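Local coordinates for possible galactose mutarotase (Streptomyces platensis subsp. rosaceus, PDB 4RNL), which is of unknown function but, as a member of the aldose 1-epimerase family, may interconvert the alpha and beta anomers of galactose or a related sugar, at residues A[36-48]-A[117-129]. Residues are numbered along the deposited sequence; the frame is centred on the assembly and turned at random. Where two conformers were deposited one is given.
Sequences VRVLTYGGIVQTV and GGFSRVVWDAREV
Y41 and V123 form a single backbone bridge, an antiparallel, non-hydrogen-bonded pair flanked by two hydrogen bonds: W124 N to T40 O at 2.8 Å and G42 N to V122 O, also 2.8 Å. The first is nearly straight, 172° at the hydrogen. Y41, the bridging residue, also opens the type I' turn that runs to I44 and joins strands 35-39 and 45-51 of a beta hairpin. G42 is pressed against the other backbone, its CA 3.3 Å from S120 O. It has no CB to meet that oxygen, and its positive phi favours glycine. In Y41, CG is anti to the backbone N (chi1 179°), which carries CE1 to 3.7 Å from R121 C. S120 O lies over one face of the ring, toward the rim. V123 CG2 meets the ring edge at CD1, and the phenol OH rests against R121 CG. Replacing Y41 by an alanine would probably open a gap beside R121 and V123 and leave S120 O without the ring it lies over. T40 points its methyl CG2 at A126 CB, 3.7 Å away, and its hydroxyl bonds to D23 N. The W124 indole sets CD1 beside T40 O. Its NE1 donates in the ring plane to a lone pair of F119 O (3.2 Å), tying the 119-124 loop to itself. R121 turns its guanidinium to P116 O. The contact thus joins the hairpin of the five-stranded sheet to the loop leading into strand 125-129, an outermost strand of the nine-stranded sheet. W124 packs on V152 of strand 150-159, and A126 reaches L135 of strand 132-139 and W25 of strand 21-28.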
loop_
_atom_site.group_PDB
_atom_site.type_symbol
_atom_site.label_atom_id
_atom_site.label_comp_id
_atom_site.label_asym_id
_atom_site.label_seq_id
_atom_site.Cartn_x
_atom_site.Cartn_y
_atom_site.Cartn_z
ATOM N N VAL A 36 7.595 8.727 -11.131
ATOM C CA VAL A 36 6.591 8.460 -10.117
ATOM C C VAL A 36 5.949 9.783 -9.758
ATOM O O VAL A 36 6.645 10.779 -9.557
ATOM C CB VAL A 36 7.229 7.835 -8.856
ATOM C CG1 VAL A 36 6.184 7.677 -7.746
ATOM C CG2 VAL A 36 7.868 6.475 -9.193
ATOM N N ARG A 37 4.621 9.814 -9.698
ATOM C CA ARG A 37 3.934 11.027 -9.265
ATOM C C ARG A 37 3.163 10.745 -7.984
ATOM O O ARG A 37 2.488 9.720 -7.881
ATOM C CB ARG A 37 2.992 11.532 -10.359
ATOM C CG ARG A 37 3.694 11.860 -11.670
ATOM C CD ARG A 37 2.739 12.514 -12.657
ATOM N NE ARG A 37 3.395 12.793 -13.934
ATOM C CZ ARG A 37 3.151 12.129 -15.059
ATOM N NH1 ARG A 37 2.253 11.149 -15.070
ATOM N NH2 ARG A 37 3.797 12.445 -16.174
ATOM N N VAL A 38 3.267 11.660 -7.022
ATOM C CA VAL A 38 2.691 11.485 -5.691
ATOM C C VAL A 38 1.826 12.698 -5.347
ATOM O O VAL A 38 2.239 13.848 -5.555
ATOM C CB VAL A 38 3.792 11.340 -4.619
ATOM C CG1 VAL A 38 3.177 11.171 -3.235
ATOM C CG2 VAL A 38 4.706 10.145 -4.933
ATOM N N LEU A 39 0.626 12.442 -4.837
ATOM C CA LEU A 39 -0.307 13.524 -4.503
ATOM C C LEU A 39 -0.264 13.826 -3.020
ATOM O O LEU A 39 -0.092 12.915 -2.210
ATOM C CB LEU A 39 -1.735 13.131 -4.870
ATOM C CG LEU A 39 -1.985 12.534 -6.253
ATOM C CD1 LEU A 39 -3.471 12.258 -6.395
ATOM C CD2 LEU A 39 -1.490 13.468 -7.361
ATOM N N THR A 40 -0.446 15.092 -2.646
ATOM C CA THR A 40 -0.546 15.425 -1.221
ATOM C C THR A 40 -1.875 14.930 -0.647
ATOM O O THR A 40 -2.036 14.825 0.571
ATOM C CB THR A 40 -0.390 16.925 -0.947
ATOM O OG1 THR A 40 -1.387 17.655 -1.675
ATOM C CG2 THR A 40 0.994 17.403 -1.359
ATOM N N TYR A 41 -2.833 14.633 -1.520
ATOM C CA TYR A 41 -4.083 14.012 -1.061
ATOM C C TYR A 41 -3.855 12.527 -0.851
ATOM O O TYR A 41 -3.528 11.807 -1.800
ATOM C CB TYR A 41 -5.199 14.214 -2.093
ATOM C CG TYR A 41 -6.535 13.579 -1.736
ATOM C CD1 TYR A 41 -7.214 13.936 -0.574
ATOM C CD2 TYR A 41 -7.135 12.653 -2.583
ATOM C CE1 TYR A 41 -8.443 13.372 -0.260
ATOM C CE2 TYR A 41 -8.363 12.082 -2.277
ATOM C CZ TYR A 41 -9.008 12.442 -1.112
ATOM O OH TYR A 41 -10.234 11.882 -0.802
ATOM N N GLY A 42 -4.009 12.073 0.391
ATOM C CA GLY A 42 -3.937 10.659 0.707
ATOM C C GLY A 42 -2.609 10.007 0.384
ATOM O O GLY A 42 -2.522 8.778 0.298
ATOM N N GLY A 43 -1.573 10.822 0.204
ATOM C CA GLY A 43 -0.243 10.330 -0.132
ATOM C C GLY A 43 -0.267 9.435 -1.354
ATOM O O GLY A 43 0.561 8.535 -1.506
ATOM N N ILE A 44 -1.225 9.693 -2.234
ATOM C CA ILE A 44 -1.528 8.769 -3.321
ATOM C C ILE A 44 -0.408 8.702 -4.359
ATOM O O ILE A 44 0.051 9.721 -4.865
ATOM C CB ILE A 44 -2.860 9.157 -4.003
ATOM C CG1 ILE A 44 -4.041 8.723 -3.125
ATOM C CG2 ILE A 44 -2.991 8.484 -5.366
ATOM C CD1 ILE A 44 -5.327 9.507 -3.417
ATOM N N VAL A 45 0.043 7.493 -4.663
ATOM C CA VAL A 45 0.936 7.300 -5.792
ATOM C C VAL A 45 0.045 7.247 -7.029
ATOM O O VAL A 45 -0.620 6.237 -7.301
ATOM C CB VAL A 45 1.755 5.996 -5.641
ATOM C CG1 VAL A 45 2.632 5.768 -6.870
ATOM C CG2 VAL A 45 2.617 6.058 -4.379
ATOM N N GLN A 46 0.015 8.349 -7.769
ATOM C CA GLN A 46 -0.909 8.491 -8.891
ATOM C C GLN A 46 -0.440 7.720 -10.112
ATOM O O GLN A 46 -1.243 7.076 -10.798
ATOM C CB GLN A 46 -1.083 9.962 -9.269
ATOM C CG GLN A 46 -2.248 10.174 -10.217
ATOM C CD GLN A 46 -1.866 11.020 -11.398
ATOM O OE1 GLN A 46 -0.789 11.618 -11.421
ATOM N NE2 GLN A 46 -2.739 11.074 -12.396
ATOM N N THR A 47 0.855 7.793 -10.399
ATOM C CA THR A 47 1.408 7.045 -11.526
ATOM C C THR A 47 2.814 6.510 -11.240
ATOM O O THR A 47 3.583 7.094 -10.473
ATOM C CB THR A 47 1.454 7.879 -12.830
ATOM O OG1 THR A 47 2.074 9.141 -12.570
ATOM C CG2 THR A 47 0.060 8.110 -13.418
ATOM N N VAL A 48 3.124 5.384 -11.874
ATOM C CA VAL A 48 4.442 4.768 -11.844
ATOM C C VAL A 48 4.756 4.350 -13.280
ATOM O O VAL A 48 4.003 3.580 -13.884
ATOM C CB VAL A 48 4.461 3.513 -10.940
ATOM C CG1 VAL A 48 5.789 2.794 -11.063
ATOM C CG2 VAL A 48 4.199 3.888 -9.478
ATOM N N GLY A 117 -12.554 8.579 7.346
ATOM C CA GLY A 117 -11.583 9.658 7.229
ATOM C C GLY A 117 -10.152 9.215 7.509
ATOM O O GLY A 117 -9.369 9.961 8.105
ATOM N N GLY A 118 -9.803 8.005 7.075
ATOM C CA GLY A 118 -8.441 7.508 7.205
ATOM C C GLY A 118 -7.407 8.335 6.448
ATOM O O GLY A 118 -7.750 9.306 5.746
ATOM N N PHE A 119 -6.141 7.931 6.570
ATOM C CA PHE A 119 -5.008 8.693 6.034
ATOM C C PHE A 119 -5.093 8.859 4.515
ATOM O O PHE A 119 -4.515 9.788 3.954
ATOM C CB PHE A 119 -3.672 8.011 6.386
ATOM C CG PHE A 119 -3.274 8.094 7.860
ATOM C CD1 PHE A 119 -4.114 8.654 8.815
ATOM C CD2 PHE A 119 -2.029 7.618 8.267
ATOM C CE1 PHE A 119 -3.718 8.730 10.165
ATOM C CE2 PHE A 119 -1.631 7.676 9.606
ATOM C CZ PHE A 119 -2.479 8.238 10.555
ATOM N N SER A 120 -5.820 7.960 3.855
ATOM C CA SER A 120 -5.905 7.998 2.396
ATOM C C SER A 120 -6.882 9.057 1.895
ATOM O O SER A 120 -6.974 9.294 0.690
ATOM C CB SER A 120 -6.329 6.634 1.863
ATOM O OG SER A 120 -7.635 6.335 2.298
ATOM N N ARG A 121 -7.595 9.698 2.814
ATOM C CA ARG A 121 -8.606 10.690 2.440
ATOM C C ARG A 121 -8.405 12.028 3.134
ATOM O O ARG A 121 -9.357 12.787 3.311
ATOM C CB ARG A 121 -10.010 10.156 2.751
ATOM C CG ARG A 121 -10.440 8.991 1.869
ATOM C CD ARG A 121 -10.648 7.735 2.685
ATOM N NE ARG A 121 -11.029 6.594 1.854
ATOM C CZ ARG A 121 -12.153 5.908 2.006
ATOM N NH1 ARG A 121 -13.009 6.232 2.975
ATOM N NH2 ARG A 121 -12.413 4.884 1.210
ATOM N N VAL A 122 -7.167 12.304 3.541
ATOM C CA VAL A 122 -6.824 13.600 4.118
ATOM C C VAL A 122 -5.618 14.178 3.381
ATOM O O VAL A 122 -4.867 13.440 2.726
ATOM C CB VAL A 122 -6.513 13.495 5.632
ATOM C CG1 VAL A 122 -7.733 12.992 6.390
ATOM C CG2 VAL A 122 -5.332 12.569 5.868
ATOM N N VAL A 123 -5.440 15.492 3.470
ATOM C CA VAL A 123 -4.334 16.159 2.776
ATOM C C VAL A 123 -3.120 16.296 3.697
ATOM O O VAL A 123 -3.245 16.703 4.862
ATOM C CB VAL A 123 -4.753 17.533 2.223
ATOM C CG1 VAL A 123 -3.581 18.234 1.550
ATOM C CG2 VAL A 123 -5.892 17.376 1.224
ATOM N N TRP A 124 -1.954 15.936 3.169
ATOM C CA TRP A 124 -0.686 15.978 3.902
ATOM C C TRP A 124 0.163 17.192 3.522
ATOM O O TRP A 124 0.128 17.649 2.371
ATOM C CB TRP A 124 0.102 14.690 3.611
ATOM C CG TRP A 124 -0.577 13.458 4.155
ATOM C CD1 TRP A 124 -1.767 12.926 3.760
ATOM C CD2 TRP A 124 -0.096 12.622 5.214
ATOM N NE1 TRP A 124 -2.059 11.803 4.507
ATOM C CE2 TRP A 124 -1.044 11.596 5.404
ATOM C CE3 TRP A 124 1.055 12.636 6.006
ATOM C CZ2 TRP A 124 -0.884 10.599 6.367
ATOM C CZ3 TRP A 124 1.216 11.640 6.963
ATOM C CH2 TRP A 124 0.251 10.638 7.134
ATOM N N ASP A 125 0.909 17.726 4.489
ATOM C CA ASP A 125 1.909 18.759 4.200
ATOM C C ASP A 125 3.051 18.090 3.459
ATOM O O ASP A 125 3.385 16.949 3.748
ATOM C CB ASP A 125 2.465 19.369 5.495
ATOM C CG ASP A 125 1.456 20.223 6.228
ATOM O OD1 ASP A 125 0.481 20.672 5.595
ATOM O OD2 ASP A 125 1.653 20.454 7.442
ATOM N N ALA A 126 3.649 18.788 2.503
ATOM C CA ALA A 126 4.726 18.193 1.731
ATOM C C ALA A 126 5.934 19.114 1.676
ATOM O O ALA A 126 5.796 20.339 1.626
ATOM C CB ALA A 126 4.250 17.877 0.304
ATOM N N ARG A 127 7.126 18.525 1.653
ATOM C CA ARG A 127 8.322 19.308 1.346
ATOM C C ARG A 127 9.342 18.481 0.582
ATOM O O ARG A 127 9.405 17.254 0.734
ATOM C CB ARG A 127 8.951 19.889 2.609
ATOM C CG ARG A 127 9.507 18.845 3.546
ATOM C CD ARG A 127 10.193 19.485 4.748
ATOM N NE ARG A 127 10.715 18.474 5.667
ATOM C CZ ARG A 127 11.987 18.079 5.708
ATOM N NH1 ARG A 127 12.878 18.621 4.887
ATOM N NH2 ARG A 127 12.370 17.148 6.576
ATOM N N GLU A 128 10.144 19.157 -0.235
ATOM C CA GLU A 128 11.159 18.462 -1.019
ATOM C C GLU A 128 12.281 17.954 -0.115
ATOM O O GLU A 128 12.714 18.648 0.813
ATOM C CB GLU A 128 11.728 19.388 -2.103
ATOM C CG GLU A 128 12.707 18.712 -3.060
ATOM C CD GLU A 128 13.017 19.595 -4.256
ATOM O OE1 GLU A 128 12.436 20.697 -4.328
ATOM O OE2 GLU A 128 13.837 19.198 -5.114
ATOM N N VAL A 129 12.722 16.728 -0.372
ATOM C CA VAL A 129 13.934 16.199 0.243
ATOM C C VAL A 129 14.822 15.686 -0.880
ATOM O O VAL A 129 14.398 15.630 -2.035
ATOM C CB VAL A 129 13.628 15.062 1.249
ATOM C CG1 VAL A 129 12.821 15.590 2.439
ATOM C CG2 VAL A 129 12.902 13.915 0.562
#